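Local coordinates for penicillin-binding protein 1A (Mycobacterium tuberculosis, PDB 5CXW) that builds cross-linked peptidoglycan for the cell wall, its penicillin-sensitive transpeptidase domain, the part crystallised here with penicillin V, joining the peptide subunits of the glycan strands, at residues P39-A44 with V74-G79; A62-I67 with L315-W320; S121-D126 with Y155-L160; I130-G135 with L151-Y156. All coordinates share one frame; numbering follows the deposited sequence.

Interaction 1. Residues P39-A44 with V74-G79; sequences PQAQRA and VRAYYG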
loop_
_atom_site.group_PDB
_atom_site.type_symbol
_atom_site.label_atom_id
_atom_site.label_comp_id
_atom_site.label_asym_id
_atom_site.label_seq_id
_atom_site.Cartn_x
_atom_site.Cartn_y
_atom_site.Cartn_z
ATOM N N PRO A 39 -18.000 10.270 -0.714
ATOM C CA PRO A 39 -17.821 11.396 0.210
ATOM C C PRO A 39 -17.545 11.019 1.633
ATOM O O PRO A 39 -16.758 11.697 2.311
ATOM C CB PRO A 39 -19.177 12.116 0.120
ATOM C CG PRO A 39 -19.554 11.892 -1.313
ATOM C CD PRO A 39 -19.142 10.490 -1.625
ATOM N N GLN A 40 -18.174 9.954 2.089
ATOM C CA GLN A 40 -17.986 9.500 3.456
ATOM C C GLN A 40 -16.538 9.065 3.662
ATOM O O GLN A 40 -15.947 9.370 4.736
ATOM C CB GLN A 40 -18.943 8.359 3.829
ATOM C CG GLN A 40 -18.815 7.811 5.239
ATOM C CD GLN A 40 -19.828 6.748 5.575
ATOM O OE1 GLN A 40 -21.007 6.842 5.204
ATOM N NE2 GLN A 40 -19.424 5.772 6.356
ATOM N N ALA A 41 -15.972 8.355 2.677
ATOM C CA ALA A 41 -14.545 7.924 2.777
ATOM C C ALA A 41 -13.610 9.109 2.671
ATOM O O ALA A 41 -12.647 9.267 3.451
ATOM C CB ALA A 41 -14.218 6.874 1.731
ATOM N N GLN A 42 -13.914 9.981 1.733
ATOM C CA GLN A 42 -13.089 11.193 1.536
ATOM C C GLN A 42 -13.064 12.074 2.733
ATOM O O GLN A 42 -12.002 12.532 3.120
ATOM C CB GLN A 42 -13.548 11.971 0.306
ATOM C CG GLN A 42 -12.633 13.113 -0.134
ATOM C CD GLN A 42 -11.277 12.639 -0.601
ATOM O OE1 GLN A 42 -11.135 11.546 -1.122
ATOM N NE2 GLN A 42 -10.273 13.505 -0.457
ATOM N N ARG A 43 -14.229 12.350 3.325
ATOM C CA ARG A 43 -14.300 13.158 4.549
ATOM C C ARG A 43 -13.511 12.512 5.705
ATOM O O ARG A 43 -12.812 13.217 6.477
ATOM C CB ARG A 43 -15.770 13.418 4.950
ATOM C CG ARG A 43 -16.521 14.413 4.005
ATOM C CD ARG A 43 -17.935 14.857 4.473
ATOM N NE ARG A 43 -18.290 13.917 5.508
ATOM C CZ ARG A 43 -19.076 12.828 5.387
ATOM N NH1 ARG A 43 -19.136 11.986 6.462
ATOM N NH2 ARG A 43 -19.842 12.614 4.244
ATOM N N ALA A 44 -13.598 11.191 5.815
ATOM C CA ALA A 44 -12.879 10.458 6.898
ATOM C C ALA A 44 -11.377 10.604 6.704
ATOM O O ALA A 44 -10.633 10.863 7.694
ATOM C CB ALA A 44 -13.270 8.981 6.944
ATOM N N VAL A 74 -11.444 4.362 -7.018
ATOM C CA VAL A 74 -10.829 5.165 -5.994
ATOM C C VAL A 74 -11.909 5.844 -5.156
ATOM O O VAL A 74 -12.664 6.726 -5.632
ATOM C CB VAL A 74 -9.811 6.172 -6.556
ATOM C CG1 VAL A 74 -9.258 7.042 -5.365
ATOM C CG2 VAL A 74 -8.712 5.515 -7.353
ATOM N N ARG A 75 -11.981 5.454 -3.886
ATOM C CA ARG A 75 -12.977 5.941 -2.955
ATOM C C ARG A 75 -12.552 7.138 -2.130
ATOM O O ARG A 75 -13.411 7.911 -1.648
ATOM C CB ARG A 75 -13.440 4.843 -2.006
ATOM C CG ARG A 75 -14.019 3.636 -2.713
ATOM C CD ARG A 75 -15.197 4.056 -3.576
ATOM N NE ARG A 75 -15.918 2.880 -4.079
ATOM C CZ ARG A 75 -16.667 2.875 -5.208
ATOM N NH1 ARG A 75 -16.841 3.975 -5.958
ATOM N NH2 ARG A 75 -17.285 1.745 -5.593
ATOM N N ALA A 76 -11.256 7.239 -1.843
ATOM C CA ALA A 76 -10.731 8.359 -1.100
ATOM C C ALA A 76 -9.323 8.620 -1.613
ATOM O O ALA A 76 -8.593 7.698 -1.922
ATOM C CB ALA A 76 -10.670 8.056 0.389
ATOM N N TYR A 77 -8.963 9.879 -1.671
ATOM C CA TYR A 77 -7.684 10.299 -2.265
ATOM C C TYR A 77 -7.288 11.654 -1.690
ATOM O O TYR A 77 -7.945 12.698 -1.970
ATOM C CB TYR A 77 -7.839 10.416 -3.795
ATOM C CG TYR A 77 -6.564 10.647 -4.573
ATOM C CD1 TYR A 77 -5.790 9.579 -4.988
ATOM C CD2 TYR A 77 -6.120 11.945 -4.878
ATOM C CE1 TYR A 77 -4.635 9.757 -5.716
ATOM C CE2 TYR A 77 -4.973 12.135 -5.605
ATOM C CZ TYR A 77 -4.237 11.026 -6.027
ATOM O OH TYR A 77 -3.124 11.235 -6.738
ATOM N N TYR A 78 -6.245 11.613 -0.852
ATOM C CA TYR A 78 -5.664 12.762 -0.279
ATOM C C TYR A 78 -4.204 12.782 -0.709
ATOM O O TYR A 78 -3.408 11.939 -0.259
ATOM C CB TYR A 78 -5.785 12.717 1.257
ATOM C CG TYR A 78 -5.141 13.963 1.883
ATOM C CD1 TYR A 78 -5.837 15.161 2.029
ATOM C CD2 TYR A 78 -3.802 13.952 2.240
ATOM C CE1 TYR A 78 -5.216 16.295 2.573
ATOM C CE2 TYR A 78 -3.186 15.052 2.767
ATOM C CZ TYR A 78 -3.885 16.222 2.930
ATOM O OH TYR A 78 -3.205 17.311 3.461
ATOM N N GLY A 79 -3.830 13.732 -1.545
ATOM C CA GLY A 79 -2.400 13.906 -1.901
ATOM C C GLY A 79 -1.754 15.158 -1.342
ATOM O O GLY A 79 -0.584 15.411 -1.608
#

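Interaction 2. Residues A62-I67 with L315-W320; sequences AAVVSI and LSTAVW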
loop_
_atom_site.group_PDB
_atom_site.type_symbol
_atom_site.label_atom_id
_atom_site.label_comp_id
_atom_site.label_asym_id
_atom_site.label_seq_id
_atom_site.Cartn_x
_atom_site.Cartn_y
_atom_site.Cartn_z
ATOM N N ALA A 62 1.339 14.083 4.446
ATOM C CA ALA A 62 0.705 12.750 4.400
ATOM C C ALA A 62 0.049 12.504 3.056
ATOM O O ALA A 62 -0.269 13.450 2.321
ATOM C CB ALA A 62 -0.332 12.595 5.523
ATOM N N ALA A 63 -0.150 11.246 2.720
ATOM C CA ALA A 63 -0.960 10.867 1.583
ATOM C C ALA A 63 -1.790 9.638 1.930
ATOM O O ALA A 63 -1.288 8.743 2.651
ATOM C CB ALA A 63 -0.078 10.588 0.386
ATOM N N VAL A 64 -3.043 9.608 1.442
ATOM C CA VAL A 64 -3.982 8.516 1.712
ATOM C C VAL A 64 -4.709 8.163 0.424
ATOM O O VAL A 64 -5.233 9.037 -0.269
ATOM C CB VAL A 64 -5.060 8.934 2.718
ATOM C CG1 VAL A 64 -5.959 7.764 3.085
ATOM C CG2 VAL A 64 -4.456 9.517 3.992
ATOM N N VAL A 65 -4.723 6.897 0.064
ATOM C CA VAL A 65 -5.532 6.411 -1.057
ATOM C C VAL A 65 -6.316 5.183 -0.627
ATOM O O VAL A 65 -5.737 4.259 -0.036
ATOM C CB VAL A 65 -4.649 6.054 -2.263
ATOM C CG1 VAL A 65 -5.536 5.591 -3.434
ATOM C CG2 VAL A 65 -3.839 7.255 -2.671
ATOM N N SER A 66 -7.644 5.200 -0.871
ATOM C CA SER A 66 -8.492 4.095 -0.571
ATOM C C SER A 66 -9.131 3.603 -1.867
ATOM O O SER A 66 -9.719 4.450 -2.628
ATOM C CB SER A 66 -9.612 4.528 0.368
ATOM O OG SER A 66 -9.102 5.006 1.617
ATOM N N ILE A 67 -9.038 2.297 -2.103
ATOM C CA ILE A 67 -9.563 1.662 -3.306
ATOM C C ILE A 67 -10.539 0.536 -2.958
ATOM O O ILE A 67 -10.323 -0.237 -2.002
ATOM C CB ILE A 67 -8.387 1.109 -4.122
ATOM C CG1 ILE A 67 -7.673 2.315 -4.795
ATOM C CG2 ILE A 67 -8.852 0.155 -5.224
ATOM C CD1 ILE A 67 -6.378 1.994 -5.446
ATOM N N LEU A 315 -12.477 -2.490 1.150
ATOM C CA LEU A 315 -11.716 -1.260 1.100
ATOM C C LEU A 315 -10.266 -1.495 1.436
ATOM O O LEU A 315 -9.944 -2.138 2.415
ATOM C CB LEU A 315 -12.297 -0.161 1.999
ATOM C CG LEU A 315 -11.847 1.249 1.620
ATOM C CD1 LEU A 315 -12.429 1.691 0.276
ATOM C CD2 LEU A 315 -12.371 2.169 2.718
ATOM N N SER A 316 -9.392 -1.003 0.552
ATOM C CA SER A 316 -7.944 -1.063 0.764
ATOM C C SER A 316 -7.386 0.309 0.843
ATOM O O SER A 316 -7.572 1.117 -0.078
ATOM C CB SER A 316 -7.264 -1.794 -0.416
ATOM O OG SER A 316 -5.832 -1.743 -0.231
ATOM N N THR A 317 -6.719 0.618 1.953
ATOM C CA THR A 317 -6.221 1.965 2.188
ATOM C C THR A 317 -4.704 1.942 2.496
ATOM O O THR A 317 -4.225 1.167 3.346
ATOM C CB THR A 317 -6.973 2.661 3.341
ATOM O OG1 THR A 317 -8.378 2.745 3.020
ATOM C CG2 THR A 317 -6.430 4.095 3.561
ATOM N N ALA A 318 -3.971 2.792 1.773
ATOM C CA ALA A 318 -2.573 3.012 1.999
ATOM C C ALA A 318 -2.367 4.439 2.563
ATOM O O ALA A 318 -2.939 5.399 2.074
ATOM C CB ALA A 318 -1.799 2.899 0.687
ATOM N N VAL A 319 -1.503 4.538 3.568
ATOM C CA VAL A 319 -1.141 5.816 4.166
ATOM C C VAL A 319 0.365 5.887 4.280
ATOM O O VAL A 319 1.016 4.996 4.821
ATOM C CB VAL A 319 -1.682 5.964 5.585
ATOM C CG1 VAL A 319 -1.290 7.310 6.186
ATOM C CG2 VAL A 319 -3.238 5.769 5.616
ATOM N N TRP A 320 0.864 7.046 3.846
ATOM C CA TRP A 320 2.266 7.461 3.988
ATOM C C TRP A 320 2.303 8.765 4.779
ATOM O O TRP A 320 1.453 9.622 4.611
ATOM C CB TRP A 320 2.884 7.655 2.614
ATOM C CG TRP A 320 4.214 8.400 2.611
ATOM C CD1 TRP A 320 5.467 7.837 2.737
ATOM C CD2 TRP A 320 4.429 9.805 2.441
ATOM N NE1 TRP A 320 6.432 8.815 2.645
ATOM C CE2 TRP A 320 5.821 10.032 2.492
ATOM C CE3 TRP A 320 3.584 10.903 2.246
ATOM C CZ2 TRP A 320 6.382 11.305 2.294
ATOM C CZ3 TRP A 320 4.133 12.149 2.088
ATOM C CH2 TRP A 320 5.541 12.346 2.107
#

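Interaction 3. Residues S121-D126 with Y155-L160; sequences SPLTVD and YYRLML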
loop_
_atom_site.group_PDB
_atom_site.type_symbol
_atom_site.label_atom_id
_atom_site.label_comp_id
_atom_site.label_asym_id
_atom_site.label_seq_id
_atom_site.Cartn_x
_atom_site.Cartn_y
_atom_site.Cartn_z
ATOM N N SER A 121 18.460 -14.504 12.608
ATOM C CA SER A 121 19.703 -13.912 13.074
ATOM C C SER A 121 20.239 -12.883 12.075
ATOM O O SER A 121 19.887 -12.924 10.876
ATOM C CB SER A 121 20.754 -15.001 13.280
ATOM O OG SER A 121 21.162 -15.592 12.081
ATOM N N PRO A 122 21.107 -11.980 12.536
ATOM C CA PRO A 122 21.646 -11.005 11.609
ATOM C C PRO A 122 22.487 -11.667 10.507
ATOM O O PRO A 122 23.091 -12.741 10.736
ATOM C CB PRO A 122 22.519 -10.122 12.445
ATOM C CG PRO A 122 22.216 -10.425 13.886
ATOM C CD PRO A 122 21.486 -11.721 13.939
ATOM N N LEU A 123 22.611 -10.955 9.399
ATOM C CA LEU A 123 23.487 -11.410 8.313
ATOM C C LEU A 123 23.934 -10.276 7.466
ATOM O O LEU A 123 23.350 -9.209 7.489
ATOM C CB LEU A 123 22.826 -12.509 7.470
ATOM C CG LEU A 123 21.663 -12.127 6.519
ATOM C CD1 LEU A 123 21.406 -13.226 5.508
ATOM C CD2 LEU A 123 20.382 -11.692 7.257
ATOM N N THR A 124 24.954 -10.539 6.662
ATOM C CA THR A 124 25.512 -9.547 5.726
ATOM C C THR A 124 25.326 -10.097 4.324
ATOM O O THR A 124 25.598 -11.283 4.126
ATOM C CB THR A 124 26.977 -9.297 5.938
ATOM O OG1 THR A 124 27.187 -8.789 7.254
ATOM C CG2 THR A 124 27.529 -8.233 4.947
ATOM N N VAL A 125 24.730 -9.284 3.420
ATOM C CA VAL A 125 24.450 -9.723 2.063
ATOM C C VAL A 125 24.933 -8.667 1.111
ATOM O O VAL A 125 24.539 -7.534 1.231
ATOM C CB VAL A 125 22.974 -10.015 1.834
ATOM C CG1 VAL A 125 22.723 -10.539 0.424
ATOM C CG2 VAL A 125 22.462 -11.049 2.881
ATOM N N ASP A 126 25.783 -9.057 0.168
ATOM C CA ASP A 126 26.415 -8.116 -0.759
ATOM C C ASP A 126 27.151 -7.001 -0.047
ATOM O O ASP A 126 27.227 -5.841 -0.523
ATOM C CB ASP A 126 25.393 -7.541 -1.785
ATOM C CG ASP A 126 24.752 -8.600 -2.676
ATOM O OD1 ASP A 126 24.943 -9.804 -2.557
ATOM O OD2 ASP A 126 23.970 -8.264 -3.586
ATOM N N TYR A 155 13.099 -11.933 6.224
ATOM C CA TYR A 155 12.536 -11.626 4.887
ATOM C C TYR A 155 13.661 -11.586 3.831
ATOM O O TYR A 155 13.425 -11.906 2.677
ATOM C CB TYR A 155 11.578 -10.389 4.909
ATOM C CG TYR A 155 10.198 -10.972 5.101
ATOM C CD1 TYR A 155 9.771 -11.462 6.338
ATOM C CD2 TYR A 155 9.372 -11.167 4.035
ATOM C CE1 TYR A 155 8.549 -12.135 6.480
ATOM C CE2 TYR A 155 8.164 -11.833 4.119
ATOM C CZ TYR A 155 7.740 -12.323 5.342
ATOM O OH TYR A 155 6.585 -13.040 5.430
ATOM N N TYR A 156 14.855 -11.118 4.202
ATOM C CA TYR A 156 16.028 -11.225 3.300
ATOM C C TYR A 156 16.322 -12.683 2.986
ATOM O O TYR A 156 16.482 -13.052 1.810
ATOM C CB TYR A 156 17.253 -10.567 3.911
ATOM C CG TYR A 156 17.860 -9.481 3.086
ATOM C CD1 TYR A 156 17.372 -8.214 3.152
ATOM C CD2 TYR A 156 18.950 -9.713 2.259
ATOM C CE1 TYR A 156 17.900 -7.184 2.399
ATOM C CE2 TYR A 156 19.539 -8.685 1.550
ATOM C CZ TYR A 156 18.986 -7.429 1.600
ATOM O OH TYR A 156 19.590 -6.370 0.921
ATOM N N ARG A 157 16.367 -13.553 3.997
ATOM C CA ARG A 157 16.591 -14.959 3.760
ATOM C C ARG A 157 15.454 -15.574 2.930
ATOM O O ARG A 157 15.705 -16.486 2.108
ATOM C CB ARG A 157 16.769 -15.762 5.063
ATOM C CG ARG A 157 18.016 -15.455 5.845
ATOM C CD ARG A 157 18.218 -16.489 6.935
ATOM N NE ARG A 157 19.539 -16.326 7.593
ATOM C CZ ARG A 157 19.789 -15.464 8.601
ATOM N NH1 ARG A 157 18.843 -14.782 9.180
ATOM N NH2 ARG A 157 21.043 -15.344 9.067
ATOM N N LEU A 158 14.217 -15.171 3.184
ATOM C CA LEU A 158 13.131 -15.710 2.411
ATOM C C LEU A 158 13.284 -15.325 0.920
ATOM O O LEU A 158 13.135 -16.192 0.026
ATOM C CB LEU A 158 11.808 -15.221 2.908
ATOM C CG LEU A 158 10.597 -15.729 2.148
ATOM C CD1 LEU A 158 10.440 -17.245 2.139
ATOM C CD2 LEU A 158 9.344 -15.058 2.709
ATOM N N MET A 159 13.590 -14.064 0.669
ATOM C CA MET A 159 13.826 -13.612 -0.717
ATOM C C MET A 159 14.947 -14.403 -1.360
ATOM O O MET A 159 14.822 -14.797 -2.529
ATOM C CB MET A 159 14.138 -12.116 -0.740
ATOM C CG MET A 159 14.743 -11.623 -2.062
ATOM S SD MET A 159 15.163 -9.914 -1.943
ATOM C CE MET A 159 16.617 -10.051 -0.858
ATOM N N LEU A 160 16.054 -14.633 -0.656
ATOM C CA LEU A 160 17.155 -15.376 -1.244
ATOM C C LEU A 160 16.812 -16.839 -1.563
ATOM O O LEU A 160 17.401 -17.438 -2.497
ATOM C CB LEU A 160 18.397 -15.253 -0.401
ATOM C CG LEU A 160 18.960 -13.854 -0.302
ATOM C CD1 LEU A 160 20.060 -13.892 0.749
ATOM C CD2 LEU A 160 19.431 -13.254 -1.597
HETATM O O HOH W 1 22.074 -6.848 -0.159
#

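Interaction 4. Residues I130-G135 with L151-Y156; sequences ITNVEG and LNTSYY. With 35P ((2R,4S)-5,5-dimethyl-2-{(1R)-2-oxo-1-[(phenoxyacetyl)amino]ethyl}-1,3-thiazolidine-4-carboxylic acid), chain C.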
loop_
_atom_site.group_PDB
_atom_site.type_symbol
_atom_site.label_atom_id
_atom_site.label_comp_id
_atom_site.label_asym_id
_atom_site.label_seq_id
_atom_site.Cartn_x
_atom_site.Cartn_y
_atom_site.Cartn_z
ATOM N N ILE A 130 22.430 -6.629 7.404
ATOM C CA ILE A 130 20.980 -6.723 7.541
ATOM C C ILE A 130 20.676 -6.998 9.011
ATOM O O ILE A 130 21.155 -7.990 9.610
ATOM C CB ILE A 130 20.354 -7.834 6.619
ATOM C CG1 ILE A 130 20.842 -7.663 5.178
ATOM C CG2 ILE A 130 18.853 -7.782 6.707
ATOM C CD1 ILE A 130 20.632 -6.289 4.574
ATOM N N THR A 131 19.868 -6.134 9.623
ATOM C CA THR A 131 19.539 -6.289 11.033
ATOM C C THR A 131 18.068 -5.903 11.219
ATOM O O THR A 131 17.462 -5.225 10.359
ATOM C CB THR A 131 20.367 -5.394 12.006
ATOM O OG1 THR A 131 20.192 -4.048 11.594
ATOM C CG2 THR A 131 21.825 -5.653 11.868
ATOM N N ASN A 132 17.574 -6.257 12.395
ATOM C CA ASN A 132 16.209 -5.918 12.791
ATOM C C ASN A 132 16.228 -4.788 13.776
ATOM O O ASN A 132 17.196 -4.641 14.531
ATOM C CB ASN A 132 15.564 -7.133 13.413
ATOM C CG ASN A 132 15.550 -8.300 12.468
ATOM O OD1 ASN A 132 15.371 -8.130 11.255
ATOM N ND2 ASN A 132 15.739 -9.476 12.989
ATOM N N VAL A 133 15.175 -3.973 13.741
ATOM C CA VAL A 133 15.066 -2.829 14.676
ATOM C C VAL A 133 15.210 -3.316 16.117
ATOM O O VAL A 133 14.583 -4.313 16.505
ATOM C CB VAL A 133 13.726 -2.086 14.519
ATOM C CG1 VAL A 133 13.413 -1.282 15.770
ATOM C CG2 VAL A 133 13.757 -1.187 13.293
ATOM N N GLU A 134 16.045 -2.609 16.877
ATOM C CA GLU A 134 16.401 -2.937 18.266
ATOM C C GLU A 134 16.935 -4.349 18.450
ATOM O O GLU A 134 16.731 -4.937 19.515
ATOM C CB GLU A 134 15.210 -2.681 19.232
ATOM C CG GLU A 134 14.848 -1.193 19.331
ATOM C CD GLU A 134 13.403 -0.892 19.756
ATOM O OE1 GLU A 134 13.089 0.312 19.799
ATOM O OE2 GLU A 134 12.570 -1.808 20.042
ATOM N N GLY A 135 17.573 -4.902 17.411
ATOM C CA GLY A 135 18.053 -6.283 17.415
ATOM C C GLY A 135 17.026 -7.354 17.766
ATOM O O GLY A 135 17.391 -8.444 18.195
ATOM N N LEU A 151 10.505 -8.780 10.598
ATOM C CA LEU A 151 11.925 -9.084 10.682
ATOM C C LEU A 151 12.615 -8.944 9.339
ATOM O O LEU A 151 12.368 -9.739 8.443
ATOM C CB LEU A 151 12.131 -10.460 11.292
ATOM C CG LEU A 151 11.441 -10.635 12.662
ATOM C CD1 LEU A 151 11.637 -12.085 13.100
ATOM C CD2 LEU A 151 11.952 -9.669 13.665
ATOM N N ASN A 152 13.496 -7.965 9.210
ATOM C CA ASN A 152 14.267 -7.734 7.972
ATOM C C ASN A 152 15.124 -8.950 7.621
ATOM O O ASN A 152 15.256 -9.321 6.446
ATOM C CB ASN A 152 15.180 -6.548 8.105
ATOM C CG ASN A 152 14.476 -5.234 8.015
ATOM O OD1 ASN A 152 13.239 -5.116 8.062
ATOM N ND2 ASN A 152 15.316 -4.159 7.906
ATOM N N THR A 153 15.754 -9.535 8.634
ATOM C CA THR A 153 16.726 -10.608 8.388
ATOM C C THR A 153 15.968 -11.816 7.790
ATOM O O THR A 153 16.385 -12.411 6.766
ATOM C CB THR A 153 17.411 -10.991 9.689
ATOM O OG1 THR A 153 16.409 -11.332 10.633
ATOM C CG2 THR A 153 18.301 -9.870 10.214
ATOM N N SER A 154 14.839 -12.171 8.394
ATOM C CA SER A 154 14.080 -13.334 7.947
ATOM C C SER A 154 13.569 -13.144 6.521
ATOM O O SER A 154 13.603 -14.064 5.696
ATOM C CB SER A 154 12.862 -13.481 8.867
ATOM O OG SER A 154 13.239 -13.618 10.240
ATOM N N TYR A 155 13.099 -11.933 6.224
ATOM C CA TYR A 155 12.536 -11.626 4.887
ATOM C C TYR A 155 13.661 -11.586 3.831
ATOM O O TYR A 155 13.425 -11.906 2.677
ATOM C CB TYR A 155 11.578 -10.389 4.909
ATOM C CG TYR A 155 10.198 -10.972 5.101
ATOM C CD1 TYR A 155 9.771 -11.462 6.338
ATOM C CD2 TYR A 155 9.372 -11.167 4.035
ATOM C CE1 TYR A 155 8.549 -12.135 6.480
ATOM C CE2 TYR A 155 8.164 -11.833 4.119
ATOM C CZ TYR A 155 7.740 -12.323 5.342
ATOM O OH TYR A 155 6.585 -13.040 5.430
ATOM N N TYR A 156 14.855 -11.118 4.202
ATOM C CA TYR A 156 16.028 -11.225 3.300
ATOM C C TYR A 156 16.322 -12.683 2.986
ATOM O O TYR A 156 16.482 -13.052 1.810
ATOM C CB TYR A 156 17.253 -10.567 3.911
ATOM C CG TYR A 156 17.860 -9.481 3.086
ATOM C CD1 TYR A 156 17.372 -8.214 3.152
ATOM C CD2 TYR A 156 18.950 -9.713 2.259
ATOM C CE1 TYR A 156 17.900 -7.184 2.399
ATOM C CE2 TYR A 156 19.539 -8.685 1.550
ATOM C CZ TYR A 156 18.986 -7.429 1.600
ATOM O OH TYR A 156 19.590 -6.370 0.921
HETATM C C24 35P C . 17.263 1.229 10.483
HETATM C C23 35P C . 17.981 2.320 10.966
HETATM C C22 35P C . 17.339 3.508 11.234
HETATM C C21 35P C . 15.972 3.641 11.042
HETATM C C20 35P C . 15.237 2.574 10.571
HETATM C C19 35P C . 15.888 1.347 10.298
HETATM O O1 35P C . 15.220 0.236 9.843
HETATM C C2 35P C . 13.797 0.229 9.885
HETATM C C3 35P C . 13.312 -1.172 9.628
HETATM O O18 35P C . 14.025 -2.127 9.905
HETATM N N4 35P C . 12.090 -1.241 9.124
HETATM C C5 35P C . 11.441 -2.519 8.874
HETATM C C6 35P C . 10.428 -2.300 7.827
HETATM O O17 35P C . 9.932 -1.195 7.524
HETATM C C8 35P C . 10.709 -3.145 10.142
HETATM N N7 35P C . 9.358 -2.714 9.922
HETATM S S11 35P C . 11.109 -2.585 11.708
HETATM C C10 35P C . 9.646 -1.731 12.064
HETATM C C12 35P C . 9.954 -0.375 12.699
HETATM C C15 35P C . 8.733 -2.461 13.012
HETATM C C9 35P C . 9.012 -1.536 10.682
HETATM C C13 35P C . 7.540 -1.292 10.567
HETATM O O14 35P C . 6.818 -2.307 10.315
HETATM O O16 35P C . 7.145 -0.112 10.677
HETATM O O HOH W 2 18.343 -4.251 7.540
#

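Interaction 1. Residues P39-A44 with V74-G79
Q42 reaches from the first turn of helix 39-53 to the backbone of Y77 on strand 74-78, an outermost strand of the five-stranded antiparallel sheet of the transpeptidase domain. It illustrates how a primary amide can serve as one more peptide group beside a strand at the end of a sheet. Two hydrogen bonds do the work. Y77 N donates to Q42 OE1 at 2.8 Å, meeting a lone pair in the carbonyl plane. Q42 NE2 returns a bond to Y77 O at 2.9 Å, approaching from well above the plane of that carbonyl, although Y77 O lies close to the plane of the glutamine amide. The N-H and C=O of Y77 thus grip both ends of the Q42 amide and fix its rotation, and NE2 has a second acceptor in E46. The chain bends at chi2 (65°), which brings the amide to the backbone of Y77.

The apolar part is small. The methyl of A41 points at the strand and meets that of A76, CB to CB 4.0 Å, and A41 CB also rests 3.6 Å from R75 O. Here R75 and A76 both face S66 of the neighbouring strand in a classic beta bulge. The guanidinium of R75 turns elsewhere, to D68 and the carbonyl of T36. Beside its bond to Y77, Q42 OE1 also lies 3.2 Å from A76 CA.

Interaction 2. Residues A62-I67 with L315-W320
Strands 62-67 and 315-320 run antiparallel, their short axes 166° apart in direction, and are zipped by six backbone hydrogen bonds. Three hydrogen-bonded pairs, A63 with W320, V65 with A318 and I67 with S316, each contribute two bonds. The bond from I67 N to S316 O measures 2.8 Å. That from V65 N to A318 O is longer, at 3.1 Å. At the non-hydrogen-bonded pairs between them, CA-H groups lean on the same carbonyls, as where T317 CA sits 3.2 Å from V65 O.

On the face of V64, S66, T317 and V319, the hydroxyls S66 OG and T317 OG1 join at 2.8 Å, a polar link between two buried side chains. V64 CG1 touches T317 CG2 at 3.7 Å, the two side chains crossing obliquely. Helix 343-356 packs over this face, with helix 39-53 reaching V64.

On the other face, chi1 of W320 (166°) places CG beside the carbonyl carbon, and from there the ring lies with an edge toward A63 N; W320 CE3 lies 4.1 Å from A63 CB. NE1 bonds to D305, while helix 211-222 covers W320, S316 and V65. A central antiparallel sheet sandwiched by helices is the hallmark of the penicillin-binding protein and serine beta-lactamase fold.

Interaction 3. Residues S121-D126 with Y155-L160
R157, on helix 152-161, reaches S121 and L123 at the start of strand 123-125. From CB, with CG anti to the carbonyl carbon (chi1 -67°), the side chain extends straight through CG and CD to NE. On the way CG passes L123 CD1 at 4.1 Å, and NE brushes the same methyl. At the end CZ and its nitrogens lie with one face under L123 CD2, offset toward the rim of the group, the leucine coming from the opposite direction. The edge of the guanidinium is turned to S121. NH1 donates to S121 O at 2.7 Å, on a lone pair in the carbonyl plane, and that oxygen lies close to the plane of the guanidinium; NH2 adds a weak bond to the same oxygen. NH1 also binds the carbonyl of D119, so two backbone oxygens hold the flat group in place.

Strand 123-125 is one arm of a two-stranded antiparallel hairpin with strand 128-130, a flap standing at the surface of the transpeptidase domain and fastened here to a helix.

Farther along, V125 and Y156 lie alongside one another, pointing opposite ways, with V125 CB 3.7 Å from Y156 CE2. The phenol and the strand also share a water, which lies in the ring plane at 2.8 Å from Y156 OH and donates to V125 O. One turn on from Y156, L160 CD1 makes looser contact with V125 CG2 at 4.3 Å.

Interaction 4. Residues I130-G135 with L151-Y156
N132 OD1 accepts a hydrogen bond from T153 N at 3.0 Å, in the carbonyl plane and on a lone pair, and has N152 N beside it at 2.8 Å. Both backbone nitrogens belong to the first turn of helix 152-161, so a loop side chain meets the N-terminal end of the helix. The other half of the N132 side-chain amide, ND2, donates to T153 OG1 at 3.1 Å and also to the carbonyl of E136. A chi1 of -58° sets CG of N132 beside the backbone N, from where the amide reaches the helix start; T153 OG1 in turn binds S120 O.

N152 opens the helix two residues after S150, an arrangement consistent with the S-x-N motif of penicillin-binding transpeptidases, and its side chain enters the antibiotic pocket. ND2 makes a weak bond of 3.1 Å to the phenoxyacetyl carbonyl O18 of the ring-opened penicillin V, and binds a water that also accepts from T131 N. OD1 is hydrogen-bonded to NZ of K100. V133 CG2 closes on the thiazolidine sulphur S11 at 3.4 Å.

One turn further along the helix, Y156 offers a ring face to I130: CG1 sits 3.8 Å above the ring centre, a CH-pi contact, while I130 CD1 reaches Y156 CZ at 3.6 Å.

The four contacts fall into two pairs. Interactions 1 and 2 both reach the central sheet, their centres 9 Å apart, and their strands 74-78 and 60-67 are neighbours in it: probable backbone hydrogen bonds join R75 N to S66 O and Y78 N to V64 O, both at 2.8 Å. Interactions 3 and 4, with centres 8 Å apart, use one helix, 152-161, and are tied by a probable backbone hydrogen bond from I130 N to L123 O at 2.7 Å. Y156 is common to both. Only interaction 4 touches penicillin V, and N152 lies about 4 Å, side chain to side chain, from S97, the probable acyl-ester serine. Interaction 2 stands about 16 Å from interaction 4 at nearest atoms, with the W320 side chain about 11 Å from the ligand.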